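Local coordinates for protein putative alpha KG dependent 2,4-D dioxygenase (Burkholderia xenovorans, PDB 5J92) that binds iron(II) and probably acts as a 2-oxoglutarate-dependent dioxygenase of the TauD/TfdA family, at residues L64-G69 against L261-N266. Residues are numbered along the deposited sequence; the frame is centred on the assembly and turned at random.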
loop_
_atom_site.group_PDB
_atom_site.type_symbol
_atom_site.label_atom_id
_atom_site.label_comp_id
_atom_site.label_asym_id
_atom_site.label_seq_id
_atom_site.Cartn_x
_atom_site.Cartn_y
_atom_site.Cartn_z
ATOM N N LEU A 64 4.252 8.373 -32.920
ATOM C CA LEU A 64 2.834 8.100 -33.118
ATOM C C LEU A 64 2.619 7.077 -34.224
ATOM O O LEU A 64 1.743 6.213 -34.116
ATOM C CB LEU A 64 2.087 9.394 -33.434
ATOM C CG LEU A 64 1.886 10.332 -32.247
ATOM C CD1 LEU A 64 1.230 11.614 -32.706
ATOM C CD2 LEU A 64 1.042 9.658 -31.177
ATOM N N ALA A 65 3.405 7.159 -35.297
ATOM C CA ALA A 65 3.257 6.206 -36.391
ATOM C C ALA A 65 3.597 4.790 -35.942
ATOM O O ALA A 65 2.925 3.826 -36.330
ATOM C CB ALA A 65 4.142 6.619 -37.569
ATOM N N PHE A 66 4.638 4.645 -35.119
ATOM C CA PHE A 66 4.974 3.332 -34.576
ATOM C C PHE A 66 3.851 2.807 -33.690
ATOM O O PHE A 66 3.395 1.668 -33.850
ATOM C CB PHE A 66 6.296 3.415 -33.807
ATOM C CG PHE A 66 6.623 2.177 -33.012
ATOM C CD1 PHE A 66 6.978 1.000 -33.643
ATOM C CD2 PHE A 66 6.597 2.206 -31.631
ATOM C CE1 PHE A 66 7.281 -0.137 -32.908
ATOM C CE2 PHE A 66 6.895 1.078 -30.890
ATOM C CZ PHE A 66 7.236 -0.099 -31.530
ATOM N N ALA A 67 3.367 3.645 -32.770
ATOM C CA ALA A 67 2.289 3.232 -31.882
ATOM C C ALA A 67 1.052 2.794 -32.662
ATOM O O ALA A 67 0.410 1.798 -32.311
ATOM C CB ALA A 67 1.952 4.377 -30.930
ATOM N N ALA A 68 0.720 3.510 -33.743
ATOM C CA ALA A 68 -0.491 3.239 -34.510
ATOM C C ALA A 68 -0.473 1.878 -35.192
ATOM O O ALA A 68 -1.512 1.455 -35.714
ATOM C CB ALA A 68 -0.724 4.340 -35.542
ATOM N N GLY A 69 0.673 1.198 -35.236
ATOM C CA GLY A 69 0.684 -0.151 -35.768
ATOM C C GLY A 69 0.072 -1.197 -34.850
ATOM O O GLY A 69 -0.217 -2.303 -35.316
ATOM N N LEU A 261 12.749 3.837 -25.784
ATOM C CA LEU A 261 11.323 3.759 -26.087
ATOM C C LEU A 261 10.783 2.541 -25.350
ATOM O O LEU A 261 11.149 1.402 -25.665
ATOM C CB LEU A 261 11.072 3.664 -27.590
ATOM C CG LEU A 261 9.706 4.099 -28.132
ATOM C CD1 LEU A 261 9.649 3.873 -29.630
ATOM C CD2 LEU A 261 8.559 3.369 -27.476
ATOM N N VAL A 262 9.906 2.774 -24.380
ATOM C CA VAL A 262 9.340 1.700 -23.573
ATOM C C VAL A 262 7.868 1.575 -23.935
ATOM O O VAL A 262 7.106 2.552 -23.855
ATOM C CB VAL A 262 9.524 1.933 -22.066
ATOM C CG1 VAL A 262 8.836 0.811 -21.270
ATOM C CG2 VAL A 262 11.006 1.999 -21.722
ATOM N N MET A 263 7.490 0.374 -24.356
ATOM C CA MET A 263 6.137 0.025 -24.756
ATOM C C MET A 263 5.634 -1.037 -23.796
ATOM O O MET A 263 6.336 -2.030 -23.556
ATOM C CB MET A 263 6.145 -0.469 -26.208
ATOM C CG MET A 263 5.030 -1.380 -26.638
ATOM S SD MET A 263 5.431 -1.995 -28.289
ATOM C CE MET A 263 3.902 -2.820 -28.721
ATOM N N TRP A 264 4.467 -0.798 -23.173
ATOM C CA TRP A 264 3.948 -1.762 -22.211
ATOM C C TRP A 264 2.472 -2.044 -22.450
ATOM O O TRP A 264 1.708 -1.182 -22.900
ATOM C CB TRP A 264 4.202 -1.325 -20.743
ATOM C CG TRP A 264 3.378 -0.159 -20.219
ATOM C CD1 TRP A 264 2.152 -0.214 -19.607
ATOM C CD2 TRP A 264 3.752 1.216 -20.237
ATOM N NE1 TRP A 264 1.729 1.059 -19.260
ATOM C CE2 TRP A 264 2.700 1.952 -19.633
ATOM C CE3 TRP A 264 4.870 1.908 -20.714
ATOM C CZ2 TRP A 264 2.747 3.328 -19.487
ATOM C CZ3 TRP A 264 4.904 3.289 -20.570
ATOM C CH2 TRP A 264 3.852 3.981 -19.966
ATOM N N ASP A 265 2.100 -3.291 -22.167
ATOM C CA ASP A 265 0.756 -3.818 -22.414
ATOM C C ASP A 265 -0.061 -3.648 -21.134
ATOM O O ASP A 265 0.122 -4.378 -20.160
ATOM C CB ASP A 265 0.857 -5.272 -22.870
ATOM C CG ASP A 265 -0.475 -5.846 -23.366
ATOM O OD1 ASP A 265 -1.538 -5.243 -23.093
ATOM O OD2 ASP A 265 -0.443 -6.899 -24.050
ATOM N N ASN A 266 -0.960 -2.659 -21.130
ATOM C CA ASN A 266 -1.809 -2.424 -19.968
ATOM C C ASN A 266 -2.737 -3.595 -19.663
ATOM O O ASN A 266 -3.253 -3.686 -18.543
ATOM C CB ASN A 266 -2.620 -1.142 -20.167
ATOM C CG ASN A 266 -1.742 0.096 -20.195
ATOM O OD1 ASN A 266 -1.335 0.579 -19.153
ATOM N ND2 ASN A 266 -1.442 0.602 -21.386
#
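Phe66, on helix 60-67, packs its ring against Leu261 and Met263, two residues whose side chains emerge from the same face of strand 261-265. This is helix-on-sheet packing in the double-stranded beta-helix (cupin) fold of the TauD/TfdA dioxygenases, here between the helix and the larger sheet, where the strand lies between strands 50-53 and 132-139. From CB, which points at the strand, the Phe66 side chain runs with CG anti to the backbone N (chi1 170°), carrying the ring away from the helix and over the sheet. On the ring, Phe66 CD2 lies 4.0 Å from Leu261 CD1, and the neighbouring Phe66 CE2 is 4.1 Å from the same methyl. The two side chains meet aslant, with the CD1 branch of Leu261 the nearer to the ring. Farther out, CZ passes to the second partner and approaches Met263 SD. The methionine is extended through to its methyl group and runs roughly perpendicular to the phenylalanine side chain, making a Met-aromatic contact in which Met263 SD sits obliquely, 5.2 Å from the centroid of the Phe66 ring and 65° off its normal. No hydrogen bond joins the two segments; the contact is apolar and buried. Phe53 and Phe70 add edge-to-face contacts to the Phe66 ring, while Tyr134 and Phe136 pack on Met263. The iron, held by His122, Asp124 and His271, is about 13 Å from the Met263 side chain, and none of the three touching residues is a metal ligand. At the ring tip, Phe66 CZ and Met263 SD are separated by 4.2 Å.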